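Local coordinates for uncharacterized protein (PDB 4FS7) that is of unknown function but, as an extracellular leucine-rich repeat protein of the BspA type, probably binds other proteins, at residues 7-12 / 44-49; 76-81 / 97-102. All coordinates share one frame; numbering follows the deposited sequence. Where two conformers were deposited one is given.

Contact 1 (7-12 / 44-49)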
ATOM      1  N   ASP A   7     -31.415  14.006  29.246  1.00 20.86           N
ATOM      2  CA  ASP A   7     -30.624  15.166  28.864  1.00 23.55           C
ATOM      3  C   ASP A   7     -30.450  15.157  27.331  1.00 24.09           C
ATOM      4  O   ASP A   7     -31.459  15.116  26.589  1.00 24.83           O
ATOM      5  CB  ASP A   7     -29.316  15.221  29.669  1.00 25.10           C
ATOM      6  CG  ASP A   7     -29.568  15.318  31.180  1.00 27.40           C
ATOM      7  OD1 ASP A   7     -30.453  16.110  31.574  1.00 35.39           O
ATOM      8  OD2 ASP A   7     -28.927  14.601  31.984  1.00 27.04           O
ATOM      9  N   GLU A   8     -29.209  15.190  26.845  1.00 23.19           N
ATOM     10  CA  GLU A   8     -28.968  15.315  25.410  1.00 22.70           C
ATOM     11  C   GLU A   8     -28.859  13.975  24.679  1.00 20.64           C
ATOM     12  O   GLU A   8     -28.639  13.957  23.479  1.00 22.66           O
ATOM     13  CB  GLU A   8     -27.698  16.145  25.157  1.00 26.69           C
ATOM     14  CG  GLU A   8     -27.743  17.570  25.712  1.00 34.07           C
ATOM     15  CD  GLU A   8     -28.818  18.442  25.054  1.00 45.52           C
ATOM     16  OE1 GLU A   8     -29.112  18.259  23.845  1.00 48.92           O
ATOM     17  OE2 GLU A   8     -29.368  19.323  25.757  1.00 54.02           O
ATOM     18  N   ILE A   9     -29.063  12.856  25.364  1.00 19.45           N
ATOM     19  CA  ILE A   9     -28.678  11.535  24.834  1.00 18.47           C
ATOM     20  C   ILE A   9     -29.879  10.607  24.735  1.00 16.24           C
ATOM     21  O   ILE A   9     -30.752  10.605  25.629  1.00 17.56           O
ATOM     22  CB  ILE A   9     -27.602  10.891  25.716  1.00 16.91           C
ATOM     23  CG1 ILE A   9     -26.390  11.843  25.783  1.00 21.01           C
ATOM     24  CG2 ILE A   9     -27.166   9.499  25.155  1.00 18.13           C
ATOM     25  CD1 ILE A   9     -25.361  11.460  26.805  1.00 19.93           C
ATOM     26  N   THR A  10     -29.948   9.832  23.656  1.00 16.04           N
ATOM     27  CA  THR A  10     -30.996   8.847  23.472  1.00 15.82           C
ATOM     28  C   THR A  10     -30.477   7.431  23.737  1.00 16.70           C
ATOM     29  O   THR A  10     -29.296   7.145  23.509  1.00 15.26           O
ATOM     30  CB  THR A  10     -31.694   8.927  22.085  1.00 17.75           C
ATOM     31  OG1 THR A  10     -30.820   8.405  21.051  1.00 18.43           O
ATOM     32  CG2 THR A  10     -32.081  10.351  21.781  1.00 20.30           C
ATOM     33  N   TYR A  11     -31.376   6.558  24.196  1.00 14.93           N
ATOM     34  CA  TYR A  11     -31.072   5.233  24.672  1.00 14.63           C
ATOM     35  C   TYR A  11     -32.028   4.228  24.097  1.00 15.40           C
ATOM     36  O   TYR A  11     -33.234   4.524  23.915  1.00 18.03           O
ATOM     37  CB  TYR A  11     -31.123   5.164  26.213  1.00 14.37           C
ATOM     38  CG  TYR A  11     -30.133   6.094  26.885  1.00 13.16           C
ATOM     39  CD1 TYR A  11     -28.834   5.641  27.137  1.00 13.76           C
ATOM     40  CD2 TYR A  11     -30.434   7.411  27.198  1.00 14.61           C
ATOM     41  CE1 TYR A  11     -27.901   6.456  27.707  1.00 12.97           C
ATOM     42  CE2 TYR A  11     -29.512   8.223  27.810  1.00 14.29           C
ATOM     43  CZ  TYR A  11     -28.206   7.755  28.014  1.00 13.79           C
ATOM     44  OH  TYR A  11     -27.285   8.619  28.590  1.00 14.78           O
ATOM     45  N   ASN A  12     -31.513   3.033  23.876  1.00 16.05           N
ATOM     46  CA  ASN A  12     -32.302   1.865  23.555  1.00 16.74           C
ATOM     47  C   ASN A  12     -32.080   0.770  24.602  1.00 17.13           C
ATOM     48  O   ASN A  12     -30.954   0.537  25.030  1.00 17.33           O
ATOM     49  CB  ASN A  12     -31.962   1.278  22.180  1.00 17.47           C
ATOM     50  CG  ASN A  12     -32.294   2.192  21.032  1.00 21.65           C
ATOM     51  OD1 ASN A  12     -32.858   3.252  21.196  1.00 26.82           O
ATOM     52  ND2 ASN A  12     -31.820   1.815  19.846  1.00 30.96           N
ATOM     53  N   VAL A  44     -20.475  15.762  24.540  1.00 19.66           N
ATOM     54  CA  VAL A  44     -21.453  14.721  24.860  1.00 18.22           C
ATOM     55  C   VAL A  44     -20.925  13.956  26.048  1.00 18.10           C
ATOM     56  O   VAL A  44     -19.896  13.283  25.974  1.00 18.24           O
ATOM     57  CB  VAL A  44     -21.684  13.779  23.688  1.00 19.14           C
ATOM     58  CG1 VAL A  44     -22.649  12.639  24.030  1.00 21.47           C
ATOM     59  CG2 VAL A  44     -22.223  14.552  22.496  1.00 23.52           C
ATOM     60  N   ASN A  45     -21.626  14.067  27.173  1.00 18.62           N
ATOM     61  CA  ASN A  45     -21.186  13.489  28.406  1.00 16.44           C
ATOM     62  C   ASN A  45     -22.040  12.268  28.749  1.00 15.26           C
ATOM     63  O   ASN A  45     -23.162  12.428  29.263  1.00 18.18           O
ATOM     64  CB  ASN A  45     -21.267  14.555  29.483  1.00 19.88           C
ATOM     65  CG  ASN A  45     -20.291  14.329  30.556  1.00 25.14           C
ATOM     66  OD1 ASN A  45     -20.041  13.173  30.947  1.00 27.86           O
ATOM     67  ND2 ASN A  45     -19.680  15.422  31.051  1.00 27.72           N
ATOM     68  N   ILE A  46     -21.579  11.054  28.433  1.00 13.88           N
ATOM     69  CA  ILE A  46     -22.414   9.889  28.581  1.00 12.68           C
ATOM     70  C   ILE A  46     -22.333   9.392  30.038  1.00 12.73           C
ATOM     71  O   ILE A  46     -21.251   9.069  30.519  1.00 13.65           O
ATOM     72  CB  ILE A  46     -21.985   8.740  27.625  1.00 13.07           C
ATOM     73  CG1 ILE A  46     -22.077   9.182  26.148  1.00 14.03           C
ATOM     74  CG2 ILE A  46     -22.777   7.476  27.910  1.00 13.70           C
ATOM     75  CD1 ILE A  46     -21.418   8.225  25.162  1.00 14.66           C
ATOM     76  N   PRO A  47     -23.475   9.295  30.729  1.00 12.79           N
ATOM     77  CA  PRO A  47     -23.437   8.822  32.120  1.00 12.40           C
ATOM     78  C   PRO A  47     -23.332   7.294  32.182  1.00 12.63           C
ATOM     79  O   PRO A  47     -23.707   6.578  31.227  1.00 12.75           O
ATOM     80  CB  PRO A  47     -24.767   9.325  32.663  1.00 14.63           C
ATOM     81  CG  PRO A  47     -25.700   9.227  31.473  1.00 16.54           C
ATOM     82  CD  PRO A  47     -24.839   9.658  30.315  1.00 13.76           C
ATOM     83  N   PRO A  48     -22.904   6.754  33.337  1.00 12.14           N
ATOM     84  CA  PRO A  48     -22.812   5.300  33.505  1.00 12.32           C
ATOM     85  C   PRO A  48     -24.135   4.628  33.846  1.00 12.62           C
ATOM     86  O   PRO A  48     -24.280   3.406  33.675  1.00 13.13           O
ATOM     87  CB  PRO A  48     -21.843   5.150  34.670  1.00 13.92           C
ATOM     88  CG  PRO A  48     -21.978   6.420  35.439  1.00 14.77           C
ATOM     89  CD  PRO A  48     -22.220   7.471  34.430  1.00 13.71           C
ATOM     90  N   VAL A  49     -25.078   5.434  34.340  1.00 13.36           N
ATOM     91  CA  VAL A  49     -26.396   4.977  34.816  1.00 13.23           C
ATOM     92  C   VAL A  49     -27.417   6.037  34.464  1.00 13.29           C
ATOM     93  O   VAL A  49     -27.129   7.238  34.574  1.00 15.04           O
ATOM     94  CB  VAL A  49     -26.419   4.715  36.362  1.00 16.03           C
ATOM     95  CG1 VAL A  49     -27.811   4.267  36.802  1.00 19.49           C
ATOM     96  CG2 VAL A  49     -25.418   3.708  36.770  1.00 19.10           C
TER
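Ile9 and Tyr11 reach from the strand 9-13 to the chain at 44-49, at the N-terminal end of a leucine-rich repeat solenoid. Residues 9-12 belong to a mixed sheet. The second segment begins on an edge strand, 42-45, of a three-stranded parallel sheet. No hydrogen bond joins them; side chains of 7-12 pack on side chains and backbone of 44-49.

Ile9 loses the largest area here. Its CG1 stands anti to the carbonyl carbon (chi1 -58°), and the extended second torsion (170°) sends CD1 out to the other segment. Of the Ile9 side chain, only this methyl comes close. Ile9 CD1 meets Val44 CG1 and Ile46 CG1, each at 4.1 Å. Ile9 CD1 lies 3.4 Å from the backbone O of Asn45. Ile9 CD1 also rests 4.0 Å from Pro47 CD, and the proline ring therefore has two neighbours on the first segment.

The second neighbour is Tyr11. Tyr11 and Pro47 approach from opposite directions, and the phenol meets the proline through its oxygen. Val22 of strand 19-25 touches both Ile9 and Ile46, and Val59 of strand 55-62 touches both Tyr11 and Ile46. These valines continue the apolar layer between the sheets. Phe4 lies against the Tyr11 ring, with the two planes about 20° apart. At the end of the phenol, Tyr11 OH sits 3.2 Å from Pro47 CD and 3.3 Å from Pro47 CG.

Contact 2 (76-81 / 97-102)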
ATOM      1  N   ILE A  76     -16.573  13.531  23.131  1.00 14.50           N
ATOM      2  CA  ILE A  76     -17.454  12.540  23.738  1.00 14.00           C
ATOM      3  C   ILE A  76     -16.708  11.926  24.909  1.00 12.85           C
ATOM      4  O   ILE A  76     -15.543  11.538  24.795  1.00 13.79           O
ATOM      5  CB  ILE A  76     -17.843  11.440  22.709  1.00 14.04           C
ATOM      6  CG1 ILE A  76     -18.569  12.055  21.494  1.00 14.86           C
ATOM      7  CG2 ILE A  76     -18.661  10.328  23.378  1.00 17.97           C
ATOM      8  CD1 ILE A  76     -18.850  11.138  20.340  1.00 16.26           C
ATOM      9  N   LYS A  77     -17.384  11.919  26.052  1.00 13.84           N
ATOM     10  CA  LYS A  77     -16.894  11.327  27.283  0.50 13.44           C
ATOM     11  C   LYS A  77     -17.634  10.012  27.500  1.00 13.14           C
ATOM     12  O   LYS A  77     -18.864  10.004  27.656  1.00 13.49           O
ATOM     13  CB  LYS A  77     -17.124  12.294  28.450  0.50 15.08           C
ATOM     14  CG  LYS A  77     -16.481  13.684  28.270  0.50 15.64           C
ATOM     15  CD  LYS A  77     -16.725  14.563  29.478  0.50 21.49           C
ATOM     16  CE  LYS A  77     -15.611  15.548  29.699  0.50 25.03           C
ATOM     17  NZ  LYS A  77     -15.553  15.991  31.127  0.50 22.38           N
ATOM     18  N   ILE A  78     -16.901   8.914  27.521  1.00 12.79           N
ATOM     19  CA  ILE A  78     -17.472   7.596  27.623  1.00 11.74           C
ATOM     20  C   ILE A  78     -17.163   7.002  29.000  1.00 11.94           C
ATOM     21  O   ILE A  78     -16.009   6.933  29.378  1.00 12.99           O
ATOM     22  CB  ILE A  78     -16.943   6.654  26.512  1.00 11.26           C
ATOM     23  CG1 ILE A  78     -17.151   7.248  25.117  1.00 13.15           C
ATOM     24  CG2 ILE A  78     -17.604   5.293  26.615  1.00 12.09           C
ATOM     25  CD1 ILE A  78     -16.742   6.345  23.908  1.00 14.92           C
ATOM     26  N   PRO A  79     -18.184   6.582  29.762  1.00 11.84           N
ATOM     27  CA  PRO A  79     -17.932   6.071  31.096  1.00 11.98           C
ATOM     28  C   PRO A  79     -17.344   4.655  31.065  1.00 11.25           C
ATOM     29  O   PRO A  79     -17.457   3.943  30.076  1.00 11.83           O
ATOM     30  CB  PRO A  79     -19.335   6.060  31.724  1.00 13.22           C
ATOM     31  CG  PRO A  79     -20.232   5.780  30.562  1.00 12.76           C
ATOM     32  CD  PRO A  79     -19.608   6.547  29.420  1.00 12.17           C
ATOM     33  N   SER A  80     -16.757   4.227  32.176  1.00 11.90           N
ATOM     34  CA  SER A  80     -16.057   2.954  32.251  1.00 12.40           C
ATOM     35  C   SER A  80     -16.945   1.752  32.081  1.00 12.54           C
ATOM     36  O   SER A  80     -16.473   0.634  31.854  1.00 14.06           O
ATOM     37  CB  SER A  80     -15.308   2.832  33.559  1.00 13.81           C
ATOM     38  OG  SER A  80     -16.213   2.705  34.648  1.00 14.37           O
ATOM     39  N   THR A  81     -18.248   1.985  32.224  1.00 12.48           N
ATOM     40  CA  THR A  81     -19.235   0.944  32.114  1.00 12.56           C
ATOM     41  C   THR A  81     -19.513   0.487  30.685  1.00 12.50           C
ATOM     42  O   THR A  81     -20.065  -0.601  30.479  1.00 13.43           O
ATOM     43  CB  THR A  81     -20.559   1.381  32.776  1.00 14.17           C
ATOM     44  OG1 THR A  81     -20.979   2.627  32.208  1.00 13.92           O
ATOM     45  CG2 THR A  81     -20.315   1.582  34.300  1.00 16.55           C
ATOM     46  N   GLU A  97     -12.798  15.895  18.358  1.00 15.86           N
ATOM     47  CA  GLU A  97     -11.398  16.122  18.694  1.00 17.24           C
ATOM     48  C   GLU A  97     -10.931  15.310  19.903  1.00 18.03           C
ATOM     49  O   GLU A  97      -9.781  14.944  19.983  1.00 21.43           O
ATOM     50  CB  GLU A  97     -11.132  17.598  18.980  1.00 20.33           C
ATOM     51  CG  GLU A  97     -11.360  18.533  17.803  1.00 24.58           C
ATOM     52  CD  GLU A  97     -11.142  20.002  18.181  1.00 30.97           C
ATOM     53  OE1 GLU A  97     -10.306  20.258  19.045  1.00 32.32           O
ATOM     54  OE2 GLU A  97     -11.819  20.905  17.634  1.00 39.00           O
ATOM     55  N   ILE A  98     -11.853  15.039  20.825  1.00 18.24           N
ATOM     56  CA  ILE A  98     -11.569  14.467  22.140  0.50 18.04           C
ATOM     57  C   ILE A  98     -12.488  13.244  22.370  1.00 16.59           C
ATOM     58  O   ILE A  98     -13.721  13.425  22.409  1.00 16.59           O
ATOM     59  CB  ILE A  98     -11.857  15.510  23.285  0.50 18.37           C
ATOM     60  CG1 ILE A  98     -10.939  16.719  23.183  0.50 19.20           C
ATOM     61  CG2 ILE A  98     -11.710  14.857  24.672  0.50 17.07           C
ATOM     62  CD1 ILE A  98      -9.553  16.328  22.796  0.50 23.32           C
ATOM     63  N   ILE A  99     -11.932  12.038  22.545  1.00 14.95           N
ATOM     64  CA  ILE A  99     -12.736  10.847  22.907  1.00 13.58           C
ATOM     65  C   ILE A  99     -11.848   9.863  23.616  1.00 12.78           C
ATOM     66  O   ILE A  99     -10.655   9.781  23.328  1.00 15.15           O
ATOM     67  CB  ILE A  99     -13.384  10.185  21.665  1.00 15.23           C
ATOM     68  CG1 ILE A  99     -14.512   9.238  22.105  1.00 13.91           C
ATOM     69  CG2 ILE A  99     -12.336   9.527  20.759  1.00 17.90           C
ATOM     70  CD1 ILE A  99     -15.447   8.773  20.946  1.00 16.18           C
ATOM     71  N   ASN A 100     -12.413   9.175  24.601  1.00 11.76           N
ATOM     72  CA  ASN A 100     -11.732   8.096  25.307  1.00 11.88           C
ATOM     73  C   ASN A 100     -12.401   6.755  25.026  1.00 11.47           C
ATOM     74  O   ASN A 100     -13.620   6.690  24.854  1.00 14.58           O
ATOM     75  CB  ASN A 100     -11.754   8.353  26.835  1.00 12.73           C
ATOM     76  CG  ASN A 100     -13.138   8.252  27.418  1.00 13.66           C
ATOM     77  OD1 ASN A 100     -14.007   9.075  27.071  1.00 14.03           O
ATOM     78  ND2 ASN A 100     -13.367   7.288  28.296  1.00 12.99           N
ATOM     79  N   ILE A 101     -11.616   5.695  25.023  1.00 11.74           N
ATOM     80  CA  ILE A 101     -12.136   4.341  24.862  0.50 12.33           C
ATOM     81  C   ILE A 101     -11.905   3.600  26.168  1.00 12.02           C
ATOM     82  O   ILE A 101     -10.777   3.386  26.586  1.00 13.13           O
ATOM     83  CB  ILE A 101     -11.462   3.563  23.733  0.50 12.52           C
ATOM     84  CG1 ILE A 101     -11.416   4.396  22.450  0.50 15.11           C
ATOM     85  CG2 ILE A 101     -12.233   2.261  23.482  0.50 13.66           C
ATOM     86  CD1 ILE A 101     -12.780   4.785  21.964  0.50 18.62           C
ATOM     87  N   PRO A 102     -12.986   3.187  26.853  1.00 12.16           N
ATOM     88  CA  PRO A 102     -12.823   2.476  28.117  1.00 12.74           C
ATOM     89  C   PRO A 102     -12.012   1.190  28.012  1.00 11.58           C
ATOM     90  O   PRO A 102     -11.995   0.517  26.976  1.00 11.81           O
ATOM     91  CB  PRO A 102     -14.278   2.149  28.509  1.00 15.25           C
ATOM     92  CG  PRO A 102     -15.050   3.164  27.884  1.00 15.22           C
ATOM     93  CD  PRO A 102     -14.405   3.430  26.567  1.00 12.11           C
TER
HETATM   94  O   HOH W   1     -13.295  12.040  26.352  1.00 22.87           O
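Two successive coils of the leucine-rich repeat solenoid run side by side here, with strand 73-77 next to the short strand 98-99. The chain from 76 to 80 and from 98 to 102 runs in directions 19° apart. The backbone pairing begins with Ile76 N donating to Ile98 O at 2.9 Å. Further along, the side chain of Asn100 takes over.

Its CG sits between the backbone N and the carbonyl carbon (chi1 68°), which turns the amide to the neighbouring coil. There it grips both polar backbone atoms of Ile78. Asn100 OD1 accepts from Ile78 N at 2.9 Å, on a lone pair. Asn100 ND2 donates to Ile78 O at 2.9 Å, almost straight at 175° and in the amide plane. A water bridges Ile76 O and Asn100 OD1, donating to both.

On the buried side, Ile99 CD1 packs 4.0 Å from Ile76 CB, the two side chains running alongside each other, and Phe90 touches both residues. Ile99 CD1 also meets Ile78 CD1 at 4.0 Å. The Pro102 ring lies across Ile78, with Pro102 CG 3.6 Å from Ile78 CG2. The Asn100 backbone O has no partner in the model. The paired amide bonds fix the rotation of the Asn100 side chain and stand in for strand pairing where the regular strands have ended.

Contacts 1 and 2 are neighbours, their centres 12 Å apart, near the N-terminal end of the elongated chain. They follow one another in sequence and share one parallel sheet, in the order 42-45, 73-77, 98-99. Contact 1 joins the first of these strands to the N-terminal mixed sheet, and contact 2 joins the second to the third. Lys77 connects them: Lys77 N lies 2.9 Å from Val44 O, and Lys77 O lies 3.0 Å from Ile46 N, both probable hydrogen bonds. Ile46 O also packs 3.2 Å from Pro79 CD. Contact 1 is held by packing alone, whereas contact 2 adds backbone and amide hydrogen bonds.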